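PDB 3DXI: putative aldolase from Bacteroides vulgatus ATCC 8482, which is of unknown function but folds as a TIM barrel of the aldolase type, with a region resembling HMGL-like proteins. Local coordinates for residues L80-T85 and I113-V118; E173-L178 and I208-D213; T218-G223 and Y265-N270. One frame throughout, in Å; residues are numbered along the deposited sequence.

Contact 1: L80-T85 and I113-V118; sequences LNEKNT and IDRAIV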
ATOM      1  N   LEU A  80      13.741  -6.916 -23.822  1.00 10.35           N
ATOM      2  CA  LEU A  80      13.319  -6.985 -25.215  1.00 10.60           C
ATOM      3  C   LEU A  80      11.835  -7.330 -25.217  1.00 10.14           C
ATOM      4  O   LEU A  80      11.397  -8.186 -24.446  1.00 11.20           O
ATOM      5  CB  LEU A  80      14.056  -8.098 -25.962  1.00  9.74           C
ATOM      6  CG  LEU A  80      15.550  -7.999 -26.255  1.00 10.05           C
ATOM      7  CD1 LEU A  80      16.005  -9.282 -26.941  1.00  9.48           C
ATOM      8  CD2 LEU A  80      15.822  -6.786 -27.140  1.00  9.00           C
ATOM      9  N   ASN A  81      11.063  -6.666 -26.069  1.00  9.82           N
ATOM     10  CA  ASN A  81       9.640  -6.962 -26.183  1.00 11.16           C
ATOM     11  C   ASN A  81       9.518  -8.088 -27.220  1.00 11.91           C
ATOM     12  O   ASN A  81       9.803  -7.885 -28.402  1.00 10.71           O
ATOM     13  CB  ASN A  81       8.866  -5.725 -26.652  1.00 11.97           C
ATOM     14  CG  ASN A  81       8.739  -4.658 -25.567  1.00 13.51           C
ATOM     15  OD1 ASN A  81       8.734  -3.461 -25.858  1.00 13.56           O
ATOM     16  ND2 ASN A  81       8.616  -5.090 -24.318  1.00 14.07           N
ATOM     17  N   GLU A  82       9.100  -9.270 -26.768  1.00 12.39           N
ATOM     18  CA  GLU A  82       8.954 -10.443 -27.633  1.00 12.96           C
ATOM     19  C   GLU A  82       8.123 -10.184 -28.898  1.00 13.62           C
ATOM     20  O   GLU A  82       8.514 -10.583 -29.995  1.00 12.78           O
ATOM     21  CB  GLU A  82       8.334 -11.592 -26.827  1.00 13.37           C
ATOM     22  CG  GLU A  82       8.421 -12.972 -27.461  1.00 13.58           C
ATOM     23  CD  GLU A  82       7.431 -13.170 -28.589  1.00 16.60           C
ATOM     24  OE1 GLU A  82       6.271 -12.716 -28.460  1.00 15.89           O
ATOM     25  OE2 GLU A  82       7.810 -13.794 -29.600  1.00 18.02           O
ATOM     26  N   LYS A  83       6.985  -9.515 -28.750  1.00 13.23           N
ATOM     27  CA  LYS A  83       6.118  -9.235 -29.892  1.00 14.70           C
ATOM     28  C   LYS A  83       6.783  -8.383 -30.975  1.00 15.25           C
ATOM     29  O   LYS A  83       6.287  -8.306 -32.098  1.00 15.51           O
ATOM     30  CB  LYS A  83       4.836  -8.536 -29.426  1.00 15.83           C
ATOM     31  CG  LYS A  83       5.057  -7.144 -28.863  1.00 18.12           C
ATOM     32  CD  LYS A  83       3.737  -6.504 -28.470  1.00 21.43           C
ATOM     33  CE  LYS A  83       3.937  -5.072 -27.997  1.00 23.03           C
ATOM     34  NZ  LYS A  83       2.653  -4.451 -27.576  1.00 24.65           N
ATOM     35  N   ASN A  84       7.898  -7.741 -30.640  1.00 15.18           N
ATOM     36  CA  ASN A  84       8.608  -6.895 -31.598  1.00 15.30           C
ATOM     37  C   ASN A  84       9.945  -7.477 -32.012  1.00 15.25           C
ATOM     38  O   ASN A  84      10.701  -6.835 -32.731  1.00 14.83           O
ATOM     39  CB  ASN A  84       8.880  -5.508 -31.007  1.00 15.60           C
ATOM     40  CG  ASN A  84       7.620  -4.741 -30.706  1.00 17.49           C
ATOM     41  OD1 ASN A  84       6.672  -4.764 -31.485  1.00 18.68           O
ATOM     42  ND2 ASN A  84       7.605  -4.033 -29.576  1.00 18.55           N
ATOM     43  N   THR A  85      10.244  -8.690 -31.568  1.00 16.65           N
ATOM     44  CA  THR A  85      11.537  -9.279 -31.881  1.00 16.13           C
ATOM     45  C   THR A  85      11.492 -10.672 -32.501  1.00 16.39           C
ATOM     46  O   THR A  85      10.832 -11.578 -31.990  1.00 15.59           O
ATOM     47  CB  THR A  85      12.401  -9.343 -30.603  1.00 15.58           C
ATOM     48  OG1 THR A  85      12.475  -8.041 -30.013  1.00 15.08           O
ATOM     49  CG2 THR A  85      13.799  -9.826 -30.919  1.00 16.77           C
ATOM     50  N   ILE A 113       4.250 -17.899 -25.681  1.00 15.46           N
ATOM     51  CA  ILE A 113       5.327 -18.563 -24.954  1.00 16.69           C
ATOM     52  C   ILE A 113       6.214 -19.444 -25.848  1.00 17.88           C
ATOM     53  O   ILE A 113       7.441 -19.391 -25.746  1.00 18.20           O
ATOM     54  CB  ILE A 113       4.757 -19.401 -23.768  1.00 16.09           C
ATOM     55  CG1 ILE A 113       5.891 -19.820 -22.827  1.00 14.78           C
ATOM     56  CG2 ILE A 113       4.000 -20.611 -24.284  1.00 17.32           C
ATOM     57  CD1 ILE A 113       6.569 -18.644 -22.141  1.00 10.98           C
ATOM     58  N   ASP A 114       5.606 -20.238 -26.729  1.00 17.48           N
ATOM     59  CA  ASP A 114       6.387 -21.109 -27.604  1.00 18.40           C
ATOM     60  C   ASP A 114       7.303 -20.330 -28.544  1.00 17.88           C
ATOM     61  O   ASP A 114       8.430 -20.744 -28.801  1.00 16.83           O
ATOM     62  CB  ASP A 114       5.479 -22.035 -28.424  1.00 22.41           C
ATOM     63  CG  ASP A 114       4.867 -23.153 -27.589  1.00 25.80           C
ATOM     64  OD1 ASP A 114       5.560 -23.700 -26.704  1.00 29.95           O
ATOM     65  OD2 ASP A 114       3.691 -23.505 -27.829  1.00 30.19           O
ATOM     66  N   ARG A 115       6.820 -19.204 -29.063  1.00 17.63           N
ATOM     67  CA  ARG A 115       7.627 -18.388 -29.964  1.00 16.90           C
ATOM     68  C   ARG A 115       8.757 -17.743 -29.162  1.00 15.90           C
ATOM     69  O   ARG A 115       9.873 -17.573 -29.659  1.00 15.24           O
ATOM     70  CB  ARG A 115       6.759 -17.303 -30.610  1.00 18.45           C
ATOM     71  CG  ARG A 115       7.409 -16.606 -31.790  1.00 20.93           C
ATOM     72  CD  ARG A 115       6.885 -15.185 -31.925  1.00 23.71           C
ATOM     73  NE  ARG A 115       5.441 -15.134 -32.093  1.00 23.38           N
ATOM     74  CZ  ARG A 115       4.676 -14.119 -31.699  1.00 25.56           C
ATOM     75  NH1 ARG A 115       5.213 -13.065 -31.098  1.00 25.71           N
ATOM     76  NH2 ARG A 115       3.371 -14.148 -31.925  1.00 27.78           N
ATOM     77  N   ALA A 116       8.464 -17.391 -27.914  1.00 15.01           N
ATOM     78  CA  ALA A 116       9.461 -16.772 -27.042  1.00 14.65           C
ATOM     79  C   ALA A 116      10.575 -17.763 -26.701  1.00 14.13           C
ATOM     80  O   ALA A 116      11.730 -17.369 -26.525  1.00 13.94           O
ATOM     81  CB  ALA A 116       8.798 -16.260 -25.760  1.00 13.21           C
ATOM     82  N   ILE A 117      10.228 -19.047 -26.612  1.00 14.05           N
ATOM     83  CA  ILE A 117      11.215 -20.081 -26.298  1.00 13.98           C
ATOM     84  C   ILE A 117      12.246 -20.195 -27.418  1.00 14.19           C
ATOM     85  O   ILE A 117      13.422 -20.469 -27.170  1.00 13.49           O
ATOM     86  CB  ILE A 117      10.539 -21.460 -26.064  1.00 14.00           C
ATOM     87  CG1 ILE A 117       9.700 -21.406 -24.784  1.00 13.53           C
ATOM     88  CG2 ILE A 117      11.603 -22.567 -25.977  1.00 12.15           C
ATOM     89  CD1 ILE A 117       8.883 -22.653 -24.514  1.00 13.92           C
ATOM     90  N   VAL A 118      11.792 -19.983 -28.650  1.00 14.44           N
ATOM     91  CA  VAL A 118      12.662 -20.026 -29.817  1.00 14.96           C
ATOM     92  C   VAL A 118      13.651 -18.870 -29.705  1.00 14.86           C
ATOM     93  O   VAL A 118      14.845 -19.020 -29.960  1.00 12.87           O
ATOM     94  CB  VAL A 118      11.846 -19.855 -31.123  1.00 16.00           C
ATOM     95  CG1 VAL A 118      12.791 -19.684 -32.308  1.00 15.45           C
ATOM     96  CG2 VAL A 118      10.916 -21.059 -31.327  1.00 15.58           C
TER
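The guanidinium of Arg115 has CA of Lys83 at its edge, near its own plane, and takes the Glu82 carboxylate obliquely, the two planes being turned 38° apart. A salt bridge joins them: Arg115 NH1 stands 2.9 Å from Glu82 OE1. The accompanying bond from NH1 to OE2 is weak and doubtful. Glu82 gets there by bending at its second torsion (chi2 -76°), which turns the carboxylate toward Arg115 while its methylene CG rests on CB of Ala116 at 3.7 Å. One side chain therefore makes a polar contact at its tip and an apolar one halfway along. Arg115 in turn folds at chi3, bringing NH1 alongside the 3-10 turn, 4.1 Å from Lys83 CA. Glu82 is buried and Arg115 exposed, so the bridge reaches from the interior to the surface. The contact packs the turn after barrel strand 75-81 against the first turn of helix 113-124, the helix that follows the next strand, in the outer helical layer of a TIM barrel. That next strand, 103-108, lies beneath both: Glu82 touches Ile106, Ala116 touches Ile108, and Glu82 also pairs by backbone with Ala107.

Contact 2: E173-L178 and I208-D213; sequences EVKNLL and IDDGID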
ATOM      1  N   GLU A 173      -3.267 -16.055  -4.185  1.00 13.48           N
ATOM      2  CA  GLU A 173      -3.034 -16.408  -5.581  1.00 13.32           C
ATOM      3  C   GLU A 173      -1.554 -16.513  -5.917  1.00 13.49           C
ATOM      4  O   GLU A 173      -1.165 -17.378  -6.707  1.00 12.09           O
ATOM      5  CB  GLU A 173      -3.697 -15.390  -6.506  1.00 15.05           C
ATOM      6  CG  GLU A 173      -5.207 -15.369  -6.369  1.00 18.18           C
ATOM      7  CD  GLU A 173      -5.835 -14.213  -7.105  1.00 18.68           C
ATOM      8  OE1 GLU A 173      -5.418 -13.062  -6.866  1.00 18.73           O
ATOM      9  OE2 GLU A 173      -6.748 -14.458  -7.918  1.00 21.71           O
ATOM     10  N   VAL A 174      -0.736 -15.638  -5.326  1.00 11.62           N
ATOM     11  CA  VAL A 174       0.706 -15.669  -5.571  1.00 12.12           C
ATOM     12  C   VAL A 174       1.290 -16.983  -5.054  1.00 12.79           C
ATOM     13  O   VAL A 174       2.114 -17.607  -5.728  1.00 13.52           O
ATOM     14  CB  VAL A 174       1.445 -14.485  -4.889  1.00 10.57           C
ATOM     15  CG1 VAL A 174       2.953 -14.640  -5.067  1.00 10.75           C
ATOM     16  CG2 VAL A 174       0.980 -13.158  -5.491  1.00  8.87           C
ATOM     17  N   LYS A 175       0.867 -17.400  -3.861  1.00 13.25           N
ATOM     18  CA  LYS A 175       1.351 -18.658  -3.290  1.00 15.32           C
ATOM     19  C   LYS A 175       0.997 -19.825  -4.200  1.00 13.21           C
ATOM     20  O   LYS A 175       1.849 -20.640  -4.542  1.00 13.70           O
ATOM     21  CB  LYS A 175       0.725 -18.929  -1.916  1.00 17.25           C
ATOM     22  CG  LYS A 175       1.239 -18.058  -0.795  1.00 23.71           C
ATOM     23  CD  LYS A 175       0.514 -18.360   0.515  1.00 26.08           C
ATOM     24  CE  LYS A 175       0.785 -19.777   0.995  1.00 28.93           C
ATOM     25  NZ  LYS A 175       2.225 -19.984   1.323  1.00 30.85           N
ATOM     26  N   ASN A 176      -0.276 -19.906  -4.574  1.00 13.75           N
ATOM     27  CA  ASN A 176      -0.760 -20.988  -5.425  1.00 13.54           C
ATOM     28  C   ASN A 176      -0.022 -21.067  -6.756  1.00 13.02           C
ATOM     29  O   ASN A 176       0.412 -22.143  -7.171  1.00 10.92           O
ATOM     30  CB  ASN A 176      -2.261 -20.826  -5.677  1.00 15.04           C
ATOM     31  CG  ASN A 176      -2.806 -21.873  -6.626  1.00 17.25           C
ATOM     32  OD1 ASN A 176      -2.821 -23.063  -6.314  1.00 19.81           O
ATOM     33  ND2 ASN A 176      -3.250 -21.435  -7.797  1.00 18.46           N
ATOM     34  N   LEU A 177       0.114 -19.926  -7.425  1.00 12.66           N
ATOM     35  CA  LEU A 177       0.795 -19.877  -8.712  1.00 11.78           C
ATOM     36  C   LEU A 177       2.268 -20.258  -8.595  1.00 10.74           C
ATOM     37  O   LEU A 177       2.806 -20.937  -9.467  1.00  9.45           O
ATOM     38  CB  LEU A 177       0.649 -18.487  -9.329  1.00 11.73           C
ATOM     39  CG  LEU A 177      -0.745 -18.177  -9.880  1.00 15.39           C
ATOM     40  CD1 LEU A 177      -0.825 -16.708 -10.268  1.00 14.27           C
ATOM     41  CD2 LEU A 177      -1.034 -19.074 -11.079  1.00 16.67           C
ATOM     42  N   LEU A 178       2.919 -19.822  -7.520  1.00  9.78           N
ATOM     43  CA  LEU A 178       4.321 -20.160  -7.324  1.00 10.19           C
ATOM     44  C   LEU A 178       4.420 -21.679  -7.192  1.00 11.55           C
ATOM     45  O   LEU A 178       5.228 -22.317  -7.865  1.00 10.93           O
ATOM     46  CB  LEU A 178       4.864 -19.476  -6.064  1.00  8.59           C
ATOM     47  CG  LEU A 178       6.310 -19.789  -5.664  1.00  7.51           C
ATOM     48  CD1 LEU A 178       7.247 -19.531  -6.840  1.00  7.75           C
ATOM     49  CD2 LEU A 178       6.699 -18.937  -4.461  1.00  5.77           C
ATOM     50  N   ILE A 208       8.509 -14.347  -1.133  1.00  6.36           N
ATOM     51  CA  ILE A 208       9.817 -14.500  -0.501  1.00  8.00           C
ATOM     52  C   ILE A 208       9.785 -15.612   0.554  1.00  8.84           C
ATOM     53  O   ILE A 208      10.643 -16.504   0.557  1.00  7.73           O
ATOM     54  CB  ILE A 208      10.290 -13.173   0.161  1.00  7.72           C
ATOM     55  CG1 ILE A 208      10.629 -12.143  -0.928  1.00  8.01           C
ATOM     56  CG2 ILE A 208      11.512 -13.427   1.051  1.00  7.47           C
ATOM     57  CD1 ILE A 208      10.987 -10.749  -0.419  1.00  6.32           C
ATOM     58  N   ASP A 209       8.793 -15.569   1.438  1.00  9.69           N
ATOM     59  CA  ASP A 209       8.692 -16.579   2.484  1.00 11.73           C
ATOM     60  C   ASP A 209       8.415 -17.984   1.948  1.00 12.44           C
ATOM     61  O   ASP A 209       8.607 -18.963   2.662  1.00 12.75           O
ATOM     62  CB  ASP A 209       7.641 -16.179   3.523  1.00 12.74           C
ATOM     63  CG  ASP A 209       8.066 -14.962   4.340  1.00 16.02           C
ATOM     64  OD1 ASP A 209       9.283 -14.662   4.369  1.00 14.83           O
ATOM     65  OD2 ASP A 209       7.192 -14.312   4.962  1.00 17.08           O
ATOM     66  N   ASP A 210       7.970 -18.084   0.699  1.00 13.00           N
ATOM     67  CA  ASP A 210       7.726 -19.392   0.092  1.00 15.38           C
ATOM     68  C   ASP A 210       8.900 -19.829  -0.789  1.00 15.21           C
ATOM     69  O   ASP A 210       8.756 -20.709  -1.640  1.00 13.79           O
ATOM     70  CB  ASP A 210       6.442 -19.386  -0.745  1.00 19.44           C
ATOM     71  CG  ASP A 210       5.206 -19.670   0.083  1.00 22.79           C
ATOM     72  OD1 ASP A 210       5.337 -19.904   1.305  1.00 23.01           O
ATOM     73  OD2 ASP A 210       4.097 -19.663  -0.493  1.00 25.99           O
ATOM     74  N   GLY A 211      10.052 -19.195  -0.595  1.00 13.77           N
ATOM     75  CA  GLY A 211      11.241 -19.553  -1.349  1.00 13.36           C
ATOM     76  C   GLY A 211      11.432 -19.008  -2.755  1.00 13.05           C
ATOM     77  O   GLY A 211      12.238 -19.554  -3.509  1.00 11.79           O
ATOM     78  N   ILE A 212      10.721 -17.947  -3.124  1.00 10.67           N
ATOM     79  CA  ILE A 212      10.881 -17.383  -4.462  1.00 10.59           C
ATOM     80  C   ILE A 212      12.339 -16.922  -4.634  1.00 10.53           C
ATOM     81  O   ILE A 212      12.997 -16.528  -3.668  1.00 10.30           O
ATOM     82  CB  ILE A 212       9.899 -16.204  -4.695  1.00 10.11           C
ATOM     83  CG1 ILE A 212       9.631 -16.047  -6.195  1.00 10.17           C
ATOM     84  CG2 ILE A 212      10.474 -14.924  -4.111  1.00  6.32           C
ATOM     85  CD1 ILE A 212       8.355 -15.305  -6.524  1.00 10.45           C
ATOM     86  N   ASP A 213      12.830 -16.972  -5.867  1.00  9.67           N
ATOM     87  CA  ASP A 213      14.217 -16.625  -6.174  1.00  9.97           C
ATOM     88  C   ASP A 213      14.501 -15.161  -6.544  1.00 10.29           C
ATOM     89  O   ASP A 213      15.587 -14.649  -6.263  1.00 10.19           O
ATOM     90  CB  ASP A 213      14.706 -17.527  -7.313  1.00  9.71           C
ATOM     91  CG  ASP A 213      14.435 -19.003  -7.049  1.00 10.35           C
ATOM     92  OD1 ASP A 213      15.226 -19.633  -6.321  1.00 13.47           O
ATOM     93  OD2 ASP A 213      13.427 -19.529  -7.556  1.00  9.13           O
TER
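The CA atoms of Lys175 and Asp210 are 7.3 Å apart, and Leu178, one helical turn on from the lysine, matches Ile212 at a similar spacing. Leu178 points toward 208-213, whereas Lys175 reaches it only with the end of its chain. Helix 200-209 ends here in a Schellman motif: Gly211, with positive phi (81°), is the C-prime residue, its N bonding to Ile208 O while Ile212 N reaches back to Ala207 O. The turn presents Asp210 to the neighbouring helix and then sends the chain on toward strand 214-217.

Lys175 and Asp210 form a salt bridge, with NZ 2.6 Å from OD2, on the syn lone pair of that oxygen; OD1 lies farther from NZ, at 3.1 Å. The lysine does not run straight out. Bends at chi3 and chi4, both 64°, curl its end round the carboxylate, and CG also comes within 3.3 Å of OD2, the two side chains crossing at about a right angle. Below the ion pair, Leu178 sends CD2 against CB of Asp210 at 3.8 Å and toward CB of Ile212 at 4.2 Å. Its CG lies opposite the backbone N (chi1 177°), which directs the branch toward Asp210 and Ile212. Leu178 and Ile212 continue inward onto strand 189-192, touching Val189 and Phe191 respectively.

Chemically the contact is graded: an ion pair between two partly exposed side chains, with buried aliphatic groups beneath. Asp210 belongs to both layers, through its carboxylate and its CB. The short link to the ammonium would be expected to favour the ionised form of Asp210, and the lysine methylenes partly wrap that charge.

Contact 3: T218-G223 and Y265-N270; sequences TITGMG and YQWGTN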
ATOM      1  N   THR A 218      11.089  -0.912  -7.872  1.00  8.57           N
ATOM      2  CA  THR A 218      11.712   0.297  -8.402  1.00  6.79           C
ATOM      3  C   THR A 218      11.709   1.385  -7.330  1.00  7.75           C
ATOM      4  O   THR A 218      10.885   1.355  -6.417  1.00  7.54           O
ATOM      5  CB  THR A 218      10.960   0.829  -9.654  1.00  6.86           C
ATOM      6  OG1 THR A 218       9.622   1.198  -9.297  1.00  5.16           O
ATOM      7  CG2 THR A 218      10.914  -0.238 -10.745  1.00  4.37           C
ATOM      8  N   ILE A 219      12.639   2.332  -7.436  1.00  8.53           N
ATOM      9  CA  ILE A 219      12.735   3.433  -6.478  1.00  8.49           C
ATOM     10  C   ILE A 219      11.473   4.305  -6.570  1.00  9.63           C
ATOM     11  O   ILE A 219      11.131   4.820  -7.636  1.00  9.69           O
ATOM     12  CB  ILE A 219      14.005   4.277  -6.745  1.00  8.62           C
ATOM     13  CG1 ILE A 219      15.255   3.409  -6.529  1.00  8.81           C
ATOM     14  CG2 ILE A 219      14.030   5.503  -5.839  1.00  8.95           C
ATOM     15  CD1 ILE A 219      15.378   2.815  -5.129  1.00  8.77           C
ATOM     16  N   THR A 220      10.801   4.445  -5.428  1.00  8.44           N
ATOM     17  CA  THR A 220       9.541   5.175  -5.259  1.00  7.98           C
ATOM     18  C   THR A 220       8.399   4.522  -6.027  1.00  7.04           C
ATOM     19  O   THR A 220       7.346   5.125  -6.207  1.00  5.97           O
ATOM     20  CB  THR A 220       9.624   6.684  -5.665  1.00  6.76           C
ATOM     21  OG1 THR A 220       9.840   6.806  -7.070  1.00  8.41           O
ATOM     22  CG2 THR A 220      10.750   7.391  -4.914  1.00  5.93           C
ATOM     23  N   GLY A 221       8.608   3.277  -6.460  1.00  6.40           N
ATOM     24  CA  GLY A 221       7.581   2.555  -7.201  1.00  6.34           C
ATOM     25  C   GLY A 221       7.363   3.090  -8.607  1.00  6.43           C
ATOM     26  O   GLY A 221       6.393   2.732  -9.275  1.00  6.21           O
HETATM   27  N   MSE A 222       8.272   3.947  -9.057  1.00  6.89           N
HETATM   28  CA  MSE A 222       8.186   4.551 -10.385  1.00  7.73           C
HETATM   29  C   MSE A 222       7.836   3.520 -11.451  1.00  7.91           C
HETATM   30  O   MSE A 222       8.492   2.482 -11.584  1.00  6.05           O
HETATM   31  CB  MSE A 222       9.506   5.245 -10.743  1.00  8.34           C
HETATM   32  CG  MSE A 222       9.471   6.030 -12.050  1.00 11.93           C
HETATM   33 SE   MSE A 222      11.160   6.933 -12.396  1.00 22.73          SE
HETATM   34  CE  MSE A 222      10.564   8.288 -13.652  1.00 12.04           C
ATOM     35  N   GLY A 223       6.787   3.829 -12.207  1.00  7.19           N
ATOM     36  CA  GLY A 223       6.308   2.952 -13.256  1.00  8.30           C
ATOM     37  C   GLY A 223       5.021   3.563 -13.771  1.00 10.04           C
ATOM     38  O   GLY A 223       4.463   4.446 -13.123  1.00 10.16           O
ATOM     39  N   TYR A 265       5.368  13.905 -12.262  1.00 11.03           N
ATOM     40  CA  TYR A 265       4.546  12.854 -12.863  1.00 12.24           C
ATOM     41  C   TYR A 265       3.602  12.114 -11.926  1.00 12.03           C
ATOM     42  O   TYR A 265       2.615  11.522 -12.366  1.00 12.40           O
ATOM     43  CB  TYR A 265       5.457  11.868 -13.592  1.00 11.81           C
ATOM     44  CG  TYR A 265       6.162  12.511 -14.761  1.00 12.44           C
ATOM     45  CD1 TYR A 265       5.436  12.991 -15.853  1.00 13.71           C
ATOM     46  CD2 TYR A 265       7.547  12.678 -14.768  1.00 12.88           C
ATOM     47  CE1 TYR A 265       6.070  13.623 -16.921  1.00 13.49           C
ATOM     48  CE2 TYR A 265       8.193  13.312 -15.837  1.00 11.02           C
ATOM     49  CZ  TYR A 265       7.443  13.782 -16.906  1.00 12.16           C
ATOM     50  OH  TYR A 265       8.054  14.424 -17.956  1.00 14.99           O
ATOM     51  N   GLN A 266       3.919  12.143 -10.640  1.00 12.18           N
ATOM     52  CA  GLN A 266       3.098  11.518  -9.615  1.00 13.17           C
ATOM     53  C   GLN A 266       2.516  10.138  -9.903  1.00 13.03           C
ATOM     54  O   GLN A 266       1.290   9.975  -9.952  1.00 13.12           O
ATOM     55  CB  GLN A 266       1.951  12.454  -9.248  1.00 16.00           C
ATOM     56  CG  GLN A 266       2.395  13.829  -8.816  1.00 21.82           C
ATOM     57  CD  GLN A 266       1.283  14.576  -8.134  1.00 26.78           C
ATOM     58  OE1 GLN A 266       0.928  14.276  -6.991  1.00 29.40           O
ATOM     59  NE2 GLN A 266       0.701  15.542  -8.839  1.00 27.77           N
ATOM     60  N   TRP A 267       3.374   9.142 -10.091  1.00 11.45           N
ATOM     61  CA  TRP A 267       2.875   7.790 -10.317  1.00 10.84           C
ATOM     62  C   TRP A 267       2.318   7.330  -8.973  1.00 11.15           C
ATOM     63  O   TRP A 267       2.664   7.887  -7.935  1.00 13.97           O
ATOM     64  CB  TRP A 267       4.004   6.870 -10.783  1.00  8.71           C
ATOM     65  CG  TRP A 267       5.287   7.096 -10.052  1.00  8.46           C
ATOM     66  CD1 TRP A 267       5.671   6.527  -8.875  1.00  8.92           C
ATOM     67  CD2 TRP A 267       6.358   7.962 -10.451  1.00  7.39           C
ATOM     68  NE1 TRP A 267       6.921   6.979  -8.515  1.00  7.63           N
ATOM     69  CE2 TRP A 267       7.363   7.863  -9.465  1.00  7.92           C
ATOM     70  CE3 TRP A 267       6.563   8.815 -11.546  1.00  9.37           C
ATOM     71  CZ2 TRP A 267       8.560   8.581  -9.538  1.00  6.14           C
ATOM     72  CZ3 TRP A 267       7.763   9.535 -11.617  1.00  8.47           C
ATOM     73  CH2 TRP A 267       8.741   9.410 -10.618  1.00  8.48           C
ATOM     74  N   GLY A 268       1.456   6.324  -8.990  1.00 11.17           N
ATOM     75  CA  GLY A 268       0.861   5.845  -7.757  1.00 11.84           C
ATOM     76  C   GLY A 268      -0.580   5.506  -8.067  1.00 11.65           C
ATOM     77  O   GLY A 268      -1.133   5.998  -9.053  1.00 11.20           O
ATOM     78  N   THR A 269      -1.196   4.676  -7.233  1.00 10.59           N
ATOM     79  CA  THR A 269      -2.574   4.261  -7.471  1.00  8.98           C
ATOM     80  C   THR A 269      -3.599   5.344  -7.124  1.00  9.18           C
ATOM     81  O   THR A 269      -3.291   6.312  -6.432  1.00  6.45           O
ATOM     82  CB  THR A 269      -2.905   2.975  -6.673  1.00  7.62           C
ATOM     83  OG1 THR A 269      -4.148   2.438  -7.135  1.00  8.67           O
ATOM     84  CG2 THR A 269      -3.032   3.284  -5.179  1.00  8.28           C
ATOM     85  N   ASN A 270      -4.811   5.174  -7.645  1.00  8.12           N
ATOM     86  CA  ASN A 270      -5.926   6.082  -7.411  1.00  8.14           C
ATOM     87  C   ASN A 270      -7.190   5.279  -7.709  1.00  8.71           C
ATOM     88  O   ASN A 270      -7.091   4.121  -8.111  1.00  8.64           O
ATOM     89  CB  ASN A 270      -5.833   7.333  -8.301  1.00  9.70           C
ATOM     90  CG  ASN A 270      -5.516   7.012  -9.753  1.00  8.73           C
ATOM     91  OD1 ASN A 270      -6.126   6.135 -10.362  1.00  8.93           O
ATOM     92  ND2 ASN A 270      -4.561   7.747 -10.320  1.00 10.41           N
TER
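Trp267 lays its indole against 218-223, so that the loop after the last barrel strand, 214-217, packs on the loop between helices 248-265 and 271-278. Met222, a selenomethionine in the model, runs across one face. Its CA sits 3.4 Å from the centroid of the five-membered ring, 16° off the normal, a CH-pi contact. With CG trans to the backbone N (chi1 -174°) and the chain extended beyond it, CB, CG and CE pass along the six-membered ring, CE ending 3.7 Å from CZ3. SE lies obliquely, 4.4 Å from that ring's centroid, in a Met-aromatic contact. Trp267 holds CG between its backbone N and carbonyl carbon (chi1 41°), which swings the indole toward the turn. Separately, its CB meets Gly223 O at 3.4 Å.

At the edge, NE1 donates to Thr220 O, 3.0 Å away and nearly in the ring plane, although the donor stands well above the carbonyl plane. Thr220 OG1, set between its own backbone N and carbonyl carbon, takes a weak second bond. Tyr16 also meets the indole ring, and its hydroxyl bonds to Gly223 O. The buried indole N-H is thus satisfied by Thr220, and its direction together with the Met222 contact would restrict the ring's rotation.

In the fold
The three contacts follow one another along the chain without overlapping, and all involve elements of the closed eight-stranded parallel barrel or of the helices that follow it. Contact 1 joins the end of strand 75-81 to helix 113-124, which follows the next strand, 103-108. Contact 2 lies farther round, between helix 171-184 and the end of helix 200-209, which flank strand 189-192. Contact 3 ties the loop after the last strand, 214-217, to the loop between helices 248-265 and 271-278. Their centres are 24 to 28 Å apart and none touches another; contacts 1 and 3 lie on opposite sides of the chain's centre. The first two join pieces of the helical layer round the barrel and the turns next to its strands, whereas the third fastens helices that follow it.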